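Local coordinates for RNA-binding protein Smaug (Drosophila melanogaster, PDB 1OXJ), which binds RNA through its SAM domain, which is joined here to a helical PHAT domain in one RNA-binding unit, at residues 11-16 with 95-100; 17-22 with 53-58; 63-68 with 109-114; 89-94 with 142-147. All coordinates share one frame; numbering follows the deposited sequence.

Contact 1: 11-16 with 95-100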
loop_
_atom_site.group_PDB
_atom_site.type_symbol
_atom_site.label_atom_id
_atom_site.label_comp_id
_atom_site.label_asym_id
_atom_site.label_seq_id
_atom_site.Cartn_x
_atom_site.Cartn_y
_atom_site.Cartn_z
ATOM N N GLY A 11 -11.969 -2.822 -5.278
ATOM C CA GLY A 11 -12.706 -1.721 -5.878
ATOM C C GLY A 11 -12.062 -0.361 -5.680
ATOM O O GLY A 11 -11.924 0.424 -6.624
ATOM N N LEU A 12 -11.668 -0.070 -4.448
ATOM C CA LEU A 12 -11.046 1.212 -4.145
ATOM C C LEU A 12 -9.726 1.346 -4.899
ATOM O O LEU A 12 -9.385 2.422 -5.396
ATOM C CB LEU A 12 -10.823 1.344 -2.635
ATOM C CG LEU A 12 -10.257 2.667 -2.085
ATOM C CD1 LEU A 12 -8.787 2.782 -2.419
ATOM C CD2 LEU A 12 -11.026 3.858 -2.668
ATOM N N TRP A 13 -8.984 0.247 -4.994
ATOM C CA TRP A 13 -7.707 0.268 -5.700
ATOM C C TRP A 13 -7.937 0.609 -7.170
ATOM O O TRP A 13 -7.288 1.496 -7.718
ATOM C CB TRP A 13 -7.010 -1.097 -5.575
ATOM C CG TRP A 13 -5.669 -1.163 -6.270
ATOM C CD1 TRP A 13 -4.587 -0.358 -6.044
ATOM C CD2 TRP A 13 -5.257 -2.124 -7.253
ATOM N NE1 TRP A 13 -3.520 -0.763 -6.825
ATOM C CE2 TRP A 13 -3.906 -1.843 -7.574
ATOM C CE3 TRP A 13 -5.897 -3.197 -7.891
ATOM C CZ2 TRP A 13 -3.183 -2.601 -8.507
ATOM C CZ3 TRP A 13 -5.176 -3.949 -8.821
ATOM C CH2 TRP A 13 -3.832 -3.643 -9.116
ATOM N N LEU A 14 -8.861 -0.098 -7.814
ATOM C CA LEU A 14 -9.151 0.167 -9.220
ATOM C C LEU A 14 -9.587 1.618 -9.440
ATOM O O LEU A 14 -9.193 2.253 -10.423
ATOM C CB LEU A 14 -10.240 -0.772 -9.726
ATOM C CG LEU A 14 -9.866 -2.251 -9.810
ATOM C CD1 LEU A 14 -11.080 -3.047 -10.301
ATOM C CD2 LEU A 14 -8.701 -2.427 -10.764
ATOM N N LYS A 15 -10.426 2.123 -8.544
ATOM C CA LYS A 15 -10.889 3.504 -8.638
ATOM C C LYS A 15 -9.696 4.460 -8.599
ATOM O O LYS A 15 -9.700 5.511 -9.251
ATOM C CB LYS A 15 -11.846 3.821 -7.479
ATOM C CG LYS A 15 -13.244 3.228 -7.646
ATOM C CD LYS A 15 -14.095 3.431 -6.402
ATOM C CE LYS A 15 -15.532 2.973 -6.625
ATOM N NZ LYS A 15 -16.349 3.098 -5.378
ATOM N N SER A 16 -8.660 4.086 -7.849
ATOM C CA SER A 16 -7.479 4.934 -7.727
ATOM C C SER A 16 -6.630 4.963 -8.994
ATOM O O SER A 16 -5.825 5.876 -9.188
ATOM C CB SER A 16 -6.619 4.485 -6.535
ATOM O OG SER A 16 -5.804 3.371 -6.858
ATOM N N LEU A 95 -3.383 1.692 -0.855
ATOM C CA LEU A 95 -4.684 1.268 -1.384
ATOM C C LEU A 95 -4.657 -0.067 -2.115
ATOM O O LEU A 95 -5.705 -0.561 -2.542
ATOM C CB LEU A 95 -5.244 2.327 -2.335
ATOM C CG LEU A 95 -5.408 3.732 -1.755
ATOM C CD1 LEU A 95 -6.062 4.634 -2.791
ATOM C CD2 LEU A 95 -6.242 3.678 -0.485
ATOM N N THR A 96 -3.472 -0.648 -2.278
ATOM C CA THR A 96 -3.359 -1.933 -2.978
ATOM C C THR A 96 -3.894 -3.106 -2.163
ATOM O O THR A 96 -3.894 -3.073 -0.934
ATOM C CB THR A 96 -1.889 -2.249 -3.348
ATOM O OG1 THR A 96 -1.122 -2.442 -2.151
ATOM C CG2 THR A 96 -1.288 -1.111 -4.151
ATOM N N PRO A 97 -4.352 -4.171 -2.847
ATOM C CA PRO A 97 -4.886 -5.364 -2.188
ATOM C C PRO A 97 -3.809 -6.027 -1.344
ATOM O O PRO A 97 -2.737 -6.376 -1.851
ATOM C CB PRO A 97 -5.318 -6.253 -3.356
ATOM C CG PRO A 97 -5.620 -5.268 -4.453
ATOM C CD PRO A 97 -4.510 -4.257 -4.311
ATOM N N MET A 98 -4.087 -6.178 -0.054
ATOM C CA MET A 98 -3.150 -6.797 0.867
ATOM C C MET A 98 -3.833 -7.891 1.668
ATOM O O MET A 98 -4.938 -7.712 2.176
ATOM C CB MET A 98 -2.574 -5.761 1.844
ATOM C CG MET A 98 -1.686 -4.689 1.217
ATOM S SD MET A 98 -0.904 -3.613 2.503
ATOM C CE MET A 98 -1.392 -1.980 1.935
ATOM N N LYS A 99 -3.164 -9.027 1.777
ATOM C CA LYS A 99 -3.692 -10.141 2.544
ATOM C C LYS A 99 -3.550 -9.815 4.021
ATOM O O LYS A 99 -2.785 -8.929 4.401
ATOM C CB LYS A 99 -2.905 -11.412 2.240
ATOM C CG LYS A 99 -2.942 -11.839 0.781
ATOM C CD LYS A 99 -2.296 -13.202 0.587
ATOM C CE LYS A 99 -3.201 -14.319 1.082
ATOM N NZ LYS A 99 -2.651 -15.665 0.749
ATOM N N PRO A 100 -4.303 -10.519 4.877
ATOM C CA PRO A 100 -4.226 -10.283 6.324
ATOM C C PRO A 100 -2.794 -10.477 6.840
ATOM O O PRO A 100 -1.999 -11.205 6.238
ATOM C CB PRO A 100 -5.171 -11.334 6.889
ATOM C CG PRO A 100 -6.240 -11.430 5.821
ATOM C CD PRO A 100 -5.411 -11.435 4.543
#
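The backbones of W13 and L95 come within 5.4 Å of each other, CA to CA, where the irregular chain 95-100 runs past one side of helix 10-16. W13 carries much of the contact. Its CG stands anti to the backbone N (chi1 -179°), and this swings the indole off the helix toward T96 and the proline ring of P97. P97 CD sits over one face of the indole, 3.9 Å from the centroid of the five-membered ring of W13 and 19° off its normal. T96 CA lies over the same face, 4.1 Å from the centroid of the five-membered ring of W13, so both make CH-pi contacts. The methyl CG2 of T96 reaches NE1 of W13 at 3.5 Å, while CB of W13 rests against the carbonyl O of L95 at 3.3 Å. Helix 10-16 belongs to the SAM domain and chain 95-100 to the PHAT region, so this is packing between the two modules of the RNA-binding fragment. I59 and L62 of helix 49-77 also touch the indole. Cut back to alanine, W13 would lose its indole, and P97 CD and T96 CA would probably be left with no ring to lie against. Next to the indole, L12 and L95 meet through their methyl ends. CD1 of L12 points between both methyls of L95, and the 3.3 Å from L12 CD1 to L95 CD1 is tighter than usual van der Waals contact. S16 CB touches L95 CD1 at 3.8 Å.

Contact 2: 17-22 with 53-58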
loop_
_atom_site.group_PDB
_atom_site.type_symbol
_atom_site.label_atom_id
_atom_site.label_comp_id
_atom_site.label_asym_id
_atom_site.label_seq_id
_atom_site.Cartn_x
_atom_site.Cartn_y
_atom_site.Cartn_z
ATOM N N LEU A 17 -6.820 3.970 -9.858
ATOM C CA LEU A 17 -6.063 3.862 -11.104
ATOM C C LEU A 17 -6.924 4.223 -12.311
ATOM O O LEU A 17 -6.478 4.111 -13.455
ATOM C CB LEU A 17 -5.570 2.424 -11.290
ATOM C CG LEU A 17 -4.826 1.715 -10.155
ATOM C CD1 LEU A 17 -4.613 0.255 -10.546
ATOM C CD2 LEU A 17 -3.505 2.395 -9.884
ATOM N N ARG A 18 -8.159 4.640 -12.047
ATOM C CA ARG A 18 -9.102 4.977 -13.098
ATOM C C ARG A 18 -9.391 3.749 -13.957
ATOM O O ARG A 18 -9.478 3.832 -15.186
ATOM C CB ARG A 18 -8.570 6.125 -13.964
ATOM C CG ARG A 18 -8.559 7.469 -13.242
ATOM C CD ARG A 18 -8.522 8.629 -14.233
ATOM N NE ARG A 18 -9.630 8.561 -15.189
ATOM C CZ ARG A 18 -10.918 8.620 -14.856
ATOM N NH1 ARG A 18 -11.280 8.752 -13.585
ATOM N NH2 ARG A 18 -11.850 8.538 -15.797
ATOM N N LEU A 19 -9.548 2.609 -13.292
ATOM C CA LEU A 19 -9.827 1.350 -13.974
ATOM C C LEU A 19 -10.992 0.597 -13.340
ATOM O O LEU A 19 -11.146 -0.608 -13.562
ATOM C CB LEU A 19 -8.578 0.455 -13.958
ATOM C CG LEU A 19 -7.413 0.890 -14.846
ATOM C CD1 LEU A 19 -6.157 0.099 -14.485
ATOM C CD2 LEU A 19 -7.796 0.676 -16.314
ATOM N N HIS A 20 -11.819 1.296 -12.567
ATOM C CA HIS A 20 -12.944 0.645 -11.910
ATOM C C HIS A 20 -13.942 0.084 -12.917
ATOM O O HIS A 20 -14.830 -0.686 -12.563
ATOM C CB HIS A 20 -13.628 1.605 -10.934
ATOM C CG HIS A 20 -14.611 0.934 -10.026
ATOM N ND1 HIS A 20 -15.933 0.743 -10.367
ATOM C CD2 HIS A 20 -14.452 0.362 -8.808
ATOM C CE1 HIS A 20 -16.544 0.084 -9.400
ATOM N NE2 HIS A 20 -15.668 -0.161 -8.442
ATOM N N LYS A 21 -13.786 0.468 -14.177
ATOM C CA LYS A 21 -14.642 -0.046 -15.240
ATOM C C LYS A 21 -14.510 -1.575 -15.263
ATOM O O LYS A 21 -15.434 -2.287 -15.662
ATOM C CB LYS A 21 -14.177 0.533 -16.580
ATOM C CG LYS A 21 -14.701 -0.156 -17.805
ATOM C CD LYS A 21 -13.984 0.390 -19.050
ATOM C CE LYS A 21 -14.426 -0.330 -20.310
ATOM N NZ LYS A 21 -13.769 0.215 -21.536
ATOM N N TYR A 22 -13.356 -2.071 -14.824
ATOM C CA TYR A 22 -13.099 -3.509 -14.829
ATOM C C TYR A 22 -13.312 -4.231 -13.505
ATOM O O TYR A 22 -12.815 -5.335 -13.323
ATOM C CB TYR A 22 -11.682 -3.771 -15.333
ATOM C CG TYR A 22 -11.496 -3.330 -16.771
ATOM C CD1 TYR A 22 -10.895 -2.104 -17.087
ATOM C CD2 TYR A 22 -11.992 -4.104 -17.808
ATOM C CE1 TYR A 22 -10.798 -1.667 -18.418
ATOM C CE2 TYR A 22 -11.909 -3.679 -19.137
ATOM C CZ TYR A 22 -11.314 -2.465 -19.434
ATOM O OH TYR A 22 -11.248 -2.063 -20.754
ATOM N N HIS A 53 -2.419 -3.127 -20.879
ATOM C CA HIS A 53 -1.041 -2.756 -20.599
ATOM C C HIS A 53 -0.918 -2.057 -19.244
ATOM O O HIS A 53 -0.059 -2.400 -18.437
ATOM C CB HIS A 53 -0.501 -1.838 -21.704
ATOM C CG HIS A 53 0.939 -1.470 -21.524
ATOM N ND1 HIS A 53 1.944 -2.412 -21.460
ATOM C CD2 HIS A 53 1.540 -0.267 -21.367
ATOM C CE1 HIS A 53 3.102 -1.804 -21.268
ATOM N NE2 HIS A 53 2.884 -0.502 -21.208
ATOM N N LYS A 54 -1.785 -1.081 -18.990
ATOM C CA LYS A 54 -1.735 -0.348 -17.735
ATOM C C LYS A 54 -1.983 -1.234 -16.516
ATOM O O LYS A 54 -1.242 -1.169 -15.537
ATOM C CB LYS A 54 -2.747 0.793 -17.743
ATOM C CG LYS A 54 -2.661 1.679 -16.516
ATOM C CD LYS A 54 -3.750 2.735 -16.549
ATOM C CE LYS A 54 -3.621 3.703 -15.390
ATOM N NZ LYS A 54 -4.703 4.725 -15.422
ATOM N N LEU A 55 -3.019 -2.062 -16.572
ATOM C CA LEU A 55 -3.322 -2.939 -15.447
ATOM C C LEU A 55 -2.203 -3.958 -15.255
ATOM O O LEU A 55 -1.835 -4.281 -14.127
ATOM C CB LEU A 55 -4.665 -3.647 -15.666
ATOM C CG LEU A 55 -5.168 -4.533 -14.520
ATOM C CD1 LEU A 55 -5.131 -3.772 -13.202
ATOM C CD2 LEU A 55 -6.587 -4.988 -14.830
ATOM N N ALA A 56 -1.643 -4.451 -16.354
ATOM C CA ALA A 56 -0.560 -5.419 -16.249
ATOM C C ALA A 56 0.621 -4.759 -15.543
ATOM O O ALA A 56 1.290 -5.384 -14.724
ATOM C CB ALA A 56 -0.147 -5.907 -17.638
ATOM N N LEU A 57 0.870 -3.494 -15.866
ATOM C CA LEU A 57 1.962 -2.747 -15.243
ATOM C C LEU A 57 1.704 -2.572 -13.752
ATOM O O LEU A 57 2.617 -2.694 -12.937
ATOM C CB LEU A 57 2.106 -1.365 -15.884
ATOM C CG LEU A 57 2.644 -1.301 -17.312
ATOM C CD1 LEU A 57 2.737 0.159 -17.744
ATOM C CD2 LEU A 57 4.013 -1.972 -17.376
ATOM N N CYS A 58 0.456 -2.281 -13.403
ATOM C CA CYS A 58 0.088 -2.091 -12.003
ATOM C C CYS A 58 0.243 -3.390 -11.225
ATOM O O CYS A 58 0.698 -3.378 -10.082
ATOM C CB CYS A 58 -1.352 -1.576 -11.895
ATOM S SG CYS A 58 -1.572 0.103 -12.519
HETATM O O HOH W 1 -7.027 4.220 -16.872
#
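K54 lays its aliphatic chain across L19, with CD 4.1 Å from CD1 of the leucine, and carries its ammonium on to the backbone of L17. The contact lies within the SAM domain, a small helical bundle. It joins the turn after helix 10-16 to the long helix 49-77. R18 leaves that first helix with positive phi in a Schellman motif. The carbonyl of L17 just before it meets the lysine. CG of K54 stands anti to the backbone N (chi1 -175°) and the chain is extended beyond it, which gives the reach needed to cross from the helix to the turn. NZ of K54 donates to L17 O at 2.7 Å, with a C=O...N angle of 152° and the donor tilted 24° from the carbonyl plane. The same NZ gives a second bond to a water, which in turn donates to R18 O. One ammonium thus serves two successive carbonyls of the turn, one directly and one through water.

Beyond the ammonium, the rest of the contact is apolar. L19 is buried, and its CD1 lies 4.2 Å from CB of L55. F26 and L42 also touch L55. L17 points its methyls at C58, a residue that W13 of helix 10-16 also touches. The sulfur of C58 meets both branches of L17, CD1 at 3.6 Å and CD2 at 4.0 Å.

Contact 3: 63-68 with 109-114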
loop_
_atom_site.group_PDB
_atom_site.type_symbol
_atom_site.label_atom_id
_atom_site.label_comp_id
_atom_site.label_asym_id
_atom_site.label_seq_id
_atom_site.Cartn_x
_atom_site.Cartn_y
_atom_site.Cartn_z
ATOM N N LYS A 63 3.737 -6.756 -7.439
ATOM C CA LYS A 63 4.740 -7.772 -7.139
ATOM C C LYS A 63 6.023 -7.182 -6.573
ATOM O O LYS A 63 6.780 -7.878 -5.903
ATOM C CB LYS A 63 5.069 -8.596 -8.389
ATOM C CG LYS A 63 3.891 -9.329 -9.015
ATOM C CD LYS A 63 4.381 -10.239 -10.137
ATOM C CE LYS A 63 3.299 -10.532 -11.159
ATOM N NZ LYS A 63 2.991 -9.337 -12.008
ATOM N N GLU A 64 6.261 -5.900 -6.825
ATOM C CA GLU A 64 7.467 -5.240 -6.324
ATOM C C GLU A 64 7.313 -4.617 -4.936
ATOM O O GLU A 64 8.286 -4.168 -4.336
ATOM C CB GLU A 64 7.921 -4.158 -7.302
ATOM C CG GLU A 64 8.536 -4.697 -8.585
ATOM C CD GLU A 64 9.632 -5.717 -8.315
ATOM O OE1 GLU A 64 10.569 -5.406 -7.544
ATOM O OE2 GLU A 64 9.555 -6.832 -8.873
ATOM N N ARG A 65 6.092 -4.607 -4.414
ATOM C CA ARG A 65 5.851 -4.013 -3.110
ATOM C C ARG A 65 6.831 -4.418 -2.011
ATOM O O ARG A 65 7.369 -3.555 -1.314
ATOM C CB ARG A 65 4.419 -4.300 -2.662
ATOM C CG ARG A 65 3.377 -3.475 -3.400
ATOM C CD ARG A 65 1.983 -3.889 -2.999
ATOM N NE ARG A 65 1.732 -5.302 -3.310
ATOM C CZ ARG A 65 0.620 -5.941 -2.973
ATOM N NH1 ARG A 65 -0.335 -5.287 -2.323
ATOM N NH2 ARG A 65 0.467 -7.229 -3.265
ATOM N N ALA A 66 7.069 -5.718 -1.842
ATOM C CA ALA A 66 7.987 -6.171 -0.797
ATOM C C ALA A 66 9.379 -5.556 -0.943
ATOM O O ALA A 66 9.990 -5.129 0.043
ATOM C CB ALA A 66 8.086 -7.702 -0.803
ATOM N N ASN A 67 9.882 -5.510 -2.171
ATOM C CA ASN A 67 11.204 -4.930 -2.415
ATOM C C ASN A 67 11.173 -3.421 -2.152
ATOM O O ASN A 67 12.086 -2.864 -1.537
ATOM C CB ASN A 67 11.656 -5.187 -3.863
ATOM C CG ASN A 67 11.873 -6.665 -4.160
ATOM O OD1 ASN A 67 12.386 -7.406 -3.322
ATOM N ND2 ASN A 67 11.499 -7.093 -5.365
ATOM N N ILE A 68 10.121 -2.760 -2.626
ATOM C CA ILE A 68 9.989 -1.319 -2.427
ATOM C C ILE A 68 9.965 -0.998 -0.938
ATOM O O ILE A 68 10.696 -0.126 -0.474
ATOM C CB ILE A 68 8.702 -0.779 -3.075
ATOM C CG1 ILE A 68 8.831 -0.831 -4.603
ATOM C CG2 ILE A 68 8.434 0.641 -2.591
ATOM C CD1 ILE A 68 7.518 -0.650 -5.340
ATOM N N GLU A 109 8.130 -11.255 3.148
ATOM C CA GLU A 109 7.269 -11.152 1.975
ATOM C C GLU A 109 5.834 -10.815 2.365
ATOM O O GLU A 109 4.959 -10.745 1.508
ATOM C CB GLU A 109 7.281 -12.471 1.195
ATOM C CG GLU A 109 8.674 -12.947 0.817
ATOM C CD GLU A 109 9.356 -12.020 -0.170
ATOM O OE1 GLU A 109 10.600 -12.089 -0.290
ATOM O OE2 GLU A 109 8.649 -11.229 -0.835
ATOM N N ASN A 110 5.596 -10.627 3.658
ATOM C CA ASN A 110 4.255 -10.296 4.159
ATOM C C ASN A 110 4.064 -8.792 3.934
ATOM O O ASN A 110 4.565 -7.987 4.709
ATOM C CB ASN A 110 4.175 -10.640 5.646
ATOM C CG ASN A 110 2.759 -10.565 6.194
ATOM O OD1 ASN A 110 2.060 -9.578 5.996
ATOM N ND2 ASN A 110 2.342 -11.610 6.910
ATOM N N ILE A 111 3.361 -8.428 2.864
ATOM C CA ILE A 111 3.164 -7.011 2.507
ATOM C C ILE A 111 2.594 -6.134 3.614
ATOM O O ILE A 111 3.087 -5.027 3.857
ATOM C CB ILE A 111 2.262 -6.853 1.248
ATOM C CG1 ILE A 111 2.830 -7.677 0.084
ATOM C CG2 ILE A 111 2.162 -5.368 0.855
ATOM C CD1 ILE A 111 4.313 -7.462 -0.184
ATOM N N GLY A 112 1.549 -6.614 4.274
ATOM C CA GLY A 112 0.944 -5.838 5.336
ATOM C C GLY A 112 1.932 -5.581 6.453
ATOM O O GLY A 112 2.008 -4.475 6.993
ATOM N N LEU A 113 2.695 -6.609 6.805
ATOM C CA LEU A 113 3.686 -6.500 7.872
ATOM C C LEU A 113 4.811 -5.520 7.514
ATOM O O LEU A 113 5.222 -4.716 8.349
ATOM C CB LEU A 113 4.284 -7.879 8.159
ATOM C CG LEU A 113 5.060 -8.041 9.463
ATOM C CD1 LEU A 113 4.090 -7.893 10.639
ATOM C CD2 LEU A 113 5.734 -9.420 9.493
ATOM N N ARG A 114 5.319 -5.606 6.286
ATOM C CA ARG A 114 6.388 -4.719 5.848
ATOM C C ARG A 114 5.879 -3.279 5.812
ATOM O O ARG A 114 6.610 -2.344 6.141
ATOM C CB ARG A 114 6.884 -5.117 4.452
ATOM C CG ARG A 114 7.489 -6.531 4.367
ATOM C CD ARG A 114 8.526 -6.754 5.459
ATOM N NE ARG A 114 9.668 -5.841 5.367
ATOM C CZ ARG A 114 10.753 -6.054 4.620
ATOM N NH1 ARG A 114 10.860 -7.148 3.879
ATOM N NH2 ARG A 114 11.754 -5.181 4.634
#
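R65 crosses I111 at about a right angle. Its CB is 4.0 Å from CD1 of I111. The chain bends at chi3 (-60°), and one face of the guanidinium then lies against the isoleucine, with CG1 of I111 4.0 Å above the plane and toward the rim. The nitrogens of R65 have partners outside the two segments: NH1 bonds P97 O and T96 OG1, and NE bonds L62 O. These bonds fix the flat group while I111 packs on it.

A66 follows and is the point of closest backbone approach, with its CA 5.7 Å from that of E109. Its CB touches two side chains. CD1 of I111 lies 3.8 Å from A66 CB, and OE2 of E109 reaches the same CB at 3.6 Å. N67 starts away from the other segment, and its ND2 bonds E64 OE1 in the same helix.

Across the contact N110 is the N-cap of helix 111-127, its OD1 accepting from L113 N at 3.1 Å. R114, one turn on, salt-bridges E73 and bonds E108 O. The arrangement is the packing of a capped helix start against the side of a long helix, within the all-helical PHAT domain.

Contact 4: 89-94 with 142-147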
loop_
_atom_site.group_PDB
_atom_site.type_symbol
_atom_site.label_atom_id
_atom_site.label_comp_id
_atom_site.label_asym_id
_atom_site.label_seq_id
_atom_site.Cartn_x
_atom_site.Cartn_y
_atom_site.Cartn_z
ATOM N N GLU A 89 6.171 7.010 -1.741
ATOM C CA GLU A 89 6.159 5.579 -2.053
ATOM C C GLU A 89 4.953 4.917 -1.379
ATOM O O GLU A 89 4.201 4.185 -2.022
ATOM C CB GLU A 89 7.439 4.900 -1.554
ATOM C CG GLU A 89 8.717 5.304 -2.289
ATOM C CD GLU A 89 8.794 4.739 -3.697
ATOM O OE1 GLU A 89 9.810 4.982 -4.375
ATOM O OE2 GLU A 89 7.847 4.052 -4.131
ATOM N N LEU A 90 4.769 5.172 -0.085
ATOM C CA LEU A 90 3.656 4.570 0.647
ATOM C C LEU A 90 2.309 4.887 0.017
ATOM O O LEU A 90 1.406 4.051 0.001
ATOM C CB LEU A 90 3.652 5.022 2.110
ATOM C CG LEU A 90 4.845 4.580 2.964
ATOM C CD1 LEU A 90 4.722 5.196 4.350
ATOM C CD2 LEU A 90 4.902 3.050 3.056
ATOM N N THR A 91 2.182 6.096 -0.512
ATOM C CA THR A 91 0.943 6.538 -1.142
ATOM C C THR A 91 0.474 5.591 -2.245
ATOM O O THR A 91 -0.732 5.388 -2.438
ATOM C CB THR A 91 1.123 7.947 -1.734
ATOM O OG1 THR A 91 1.238 8.892 -0.659
ATOM C CG2 THR A 91 -0.048 8.310 -2.628
ATOM N N ASN A 92 1.431 5.008 -2.960
ATOM C CA ASN A 92 1.112 4.105 -4.055
ATOM C C ASN A 92 0.969 2.654 -3.626
ATOM O O ASN A 92 0.819 1.767 -4.463
ATOM C CB ASN A 92 2.179 4.219 -5.141
ATOM C CG ASN A 92 2.267 5.618 -5.711
ATOM O OD1 ASN A 92 1.255 6.198 -6.101
ATOM N ND2 ASN A 92 3.474 6.170 -5.763
ATOM N N ILE A 93 1.002 2.412 -2.322
ATOM C CA ILE A 93 0.876 1.047 -1.819
ATOM C C ILE A 93 -0.306 0.896 -0.862
ATOM O O ILE A 93 -0.958 -0.152 -0.815
ATOM C CB ILE A 93 2.176 0.624 -1.083
ATOM C CG1 ILE A 93 3.333 0.542 -2.086
ATOM C CG2 ILE A 93 1.983 -0.717 -0.375
ATOM C CD1 ILE A 93 4.659 0.150 -1.451
ATOM N N VAL A 94 -0.602 1.962 -0.132
ATOM C CA VAL A 94 -1.664 1.925 0.871
ATOM C C VAL A 94 -3.040 1.436 0.403
ATOM O O VAL A 94 -3.770 0.804 1.175
ATOM C CB VAL A 94 -1.810 3.297 1.555
ATOM C CG1 VAL A 94 -2.385 4.321 0.574
ATOM C CG2 VAL A 94 -2.654 3.154 2.818
ATOM N N LEU A 142 0.975 11.785 5.064
ATOM C CA LEU A 142 1.098 10.722 6.056
ATOM C C LEU A 142 -0.196 10.517 6.844
ATOM O O LEU A 142 -0.597 9.384 7.099
ATOM C CB LEU A 142 2.241 11.024 7.030
ATOM C CG LEU A 142 2.434 9.991 8.141
ATOM C CD1 LEU A 142 2.670 8.608 7.503
ATOM C CD2 LEU A 142 3.608 10.392 9.030
ATOM N N MET A 143 -0.855 11.604 7.228
ATOM C CA MET A 143 -2.096 11.477 7.985
ATOM C C MET A 143 -3.144 10.781 7.117
ATOM O O MET A 143 -3.908 9.954 7.602
ATOM C CB MET A 143 -2.575 12.854 8.449
ATOM C CG MET A 143 -1.641 13.515 9.469
ATOM S SD MET A 143 -1.546 12.658 11.071
ATOM C CE MET A 143 -3.148 13.125 11.741
ATOM N N TRP A 144 -3.162 11.094 5.824
ATOM C CA TRP A 144 -4.098 10.449 4.909
ATOM C C TRP A 144 -3.755 8.954 4.814
ATOM O O TRP A 144 -4.638 8.096 4.773
ATOM C CB TRP A 144 -3.998 11.081 3.528
ATOM C CG TRP A 144 -4.804 10.381 2.492
ATOM C CD1 TRP A 144 -6.154 10.488 2.278
ATOM C CD2 TRP A 144 -4.316 9.445 1.528
ATOM N NE1 TRP A 144 -6.532 9.674 1.235
ATOM C CE2 TRP A 144 -5.423 9.022 0.758
ATOM C CE3 TRP A 144 -3.047 8.920 1.238
ATOM C CZ2 TRP A 144 -5.301 8.097 -0.287
ATOM C CZ3 TRP A 144 -2.926 8.000 0.198
ATOM C CH2 TRP A 144 -4.048 7.599 -0.550
ATOM N N ILE A 145 -2.465 8.642 4.771
ATOM C CA ILE A 145 -2.043 7.242 4.703
ATOM C C ILE A 145 -2.527 6.476 5.942
ATOM O O ILE A 145 -3.100 5.386 5.831
ATOM C CB ILE A 145 -0.502 7.135 4.616
ATOM C CG1 ILE A 145 -0.023 7.636 3.248
ATOM C CG2 ILE A 145 -0.060 5.675 4.854
ATOM C CD1 ILE A 145 1.514 7.770 3.147
ATOM N N LEU A 146 -2.289 7.036 7.122
ATOM C CA LEU A 146 -2.721 6.378 8.349
ATOM C C LEU A 146 -4.228 6.202 8.274
ATOM O O LEU A 146 -4.770 5.170 8.658
ATOM C CB LEU A 146 -2.342 7.223 9.569
ATOM C CG LEU A 146 -0.835 7.415 9.771
ATOM C CD1 LEU A 146 -0.577 8.332 10.953
ATOM C CD2 LEU A 146 -0.176 6.066 9.989
ATOM N N ASP A 147 -4.884 7.225 7.746
ATOM C CA ASP A 147 -6.329 7.250 7.584
ATOM C C ASP A 147 -6.818 6.046 6.774
ATOM O O ASP A 147 -7.717 5.324 7.204
ATOM C CB ASP A 147 -6.717 8.565 6.903
ATOM C CG ASP A 147 -8.122 9.004 7.237
ATOM O OD1 ASP A 147 -8.542 8.827 8.401
ATOM O OD2 ASP A 147 -8.800 9.544 6.337
#
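I145 packs against both L90 and V94, CD1 on the first and CG2 on the second. The contact joins the end of helix 83-91 and the turn after it to helix 136-150 in the all-helical PHAT domain. The close, buried part is at L90. CG1 of I145 lies anti to its own carbonyl carbon (chi1 -70°), and CD1 is carried on to CB of L90 at 3.6 Å. L90 reaches further inward, where F115, V118 and I119 of helix 111-127 cover it.

The outer side is partly exposed and looser. T91 and W144 cross there at about a right angle, with CG2 of T91 4.0 Å from CZ3 of the indole. The T91 hydroxyl is bonded to V87 O in its own helix, and OG1 merely touches CD1 of I145. V94 bridges the two parts with its two branches. Its CG1 touches W144 at CZ3 (3.7 Å) and CH2 (3.8 Å), and its CG2 faces CG2 of I145 at 4.2 Å. Trimming V94 to an alanine would probably leave CH2 and CZ3 of W144 without CG1 against them and open a gap beside I145 CG2. V94 CG2 also rests on the carbonyl O of I145, at 3.8 Å.

Contact 2 lies within the SAM domain, contacts 3 and 4 within the PHAT region, and contact 1 joins the two. Helix 49-77 runs through both modules and serves contacts 2 and 3; their centres are about 20 Å apart, and the contacts do not touch. Along the chain, contact 2 closes before contacts 3 and 4 open. Contact 1 spans contact 2 and alternates with contacts 3 and 4. Its centre is about 12 Å from those of contacts 2 and 4 and about 14 Å from contact 3, and it touches all three. Contacts 3 and 4 also touch, with centres about 14 Å apart. A shared helix and packing tie the modules, consistent with one RNA-binding unit.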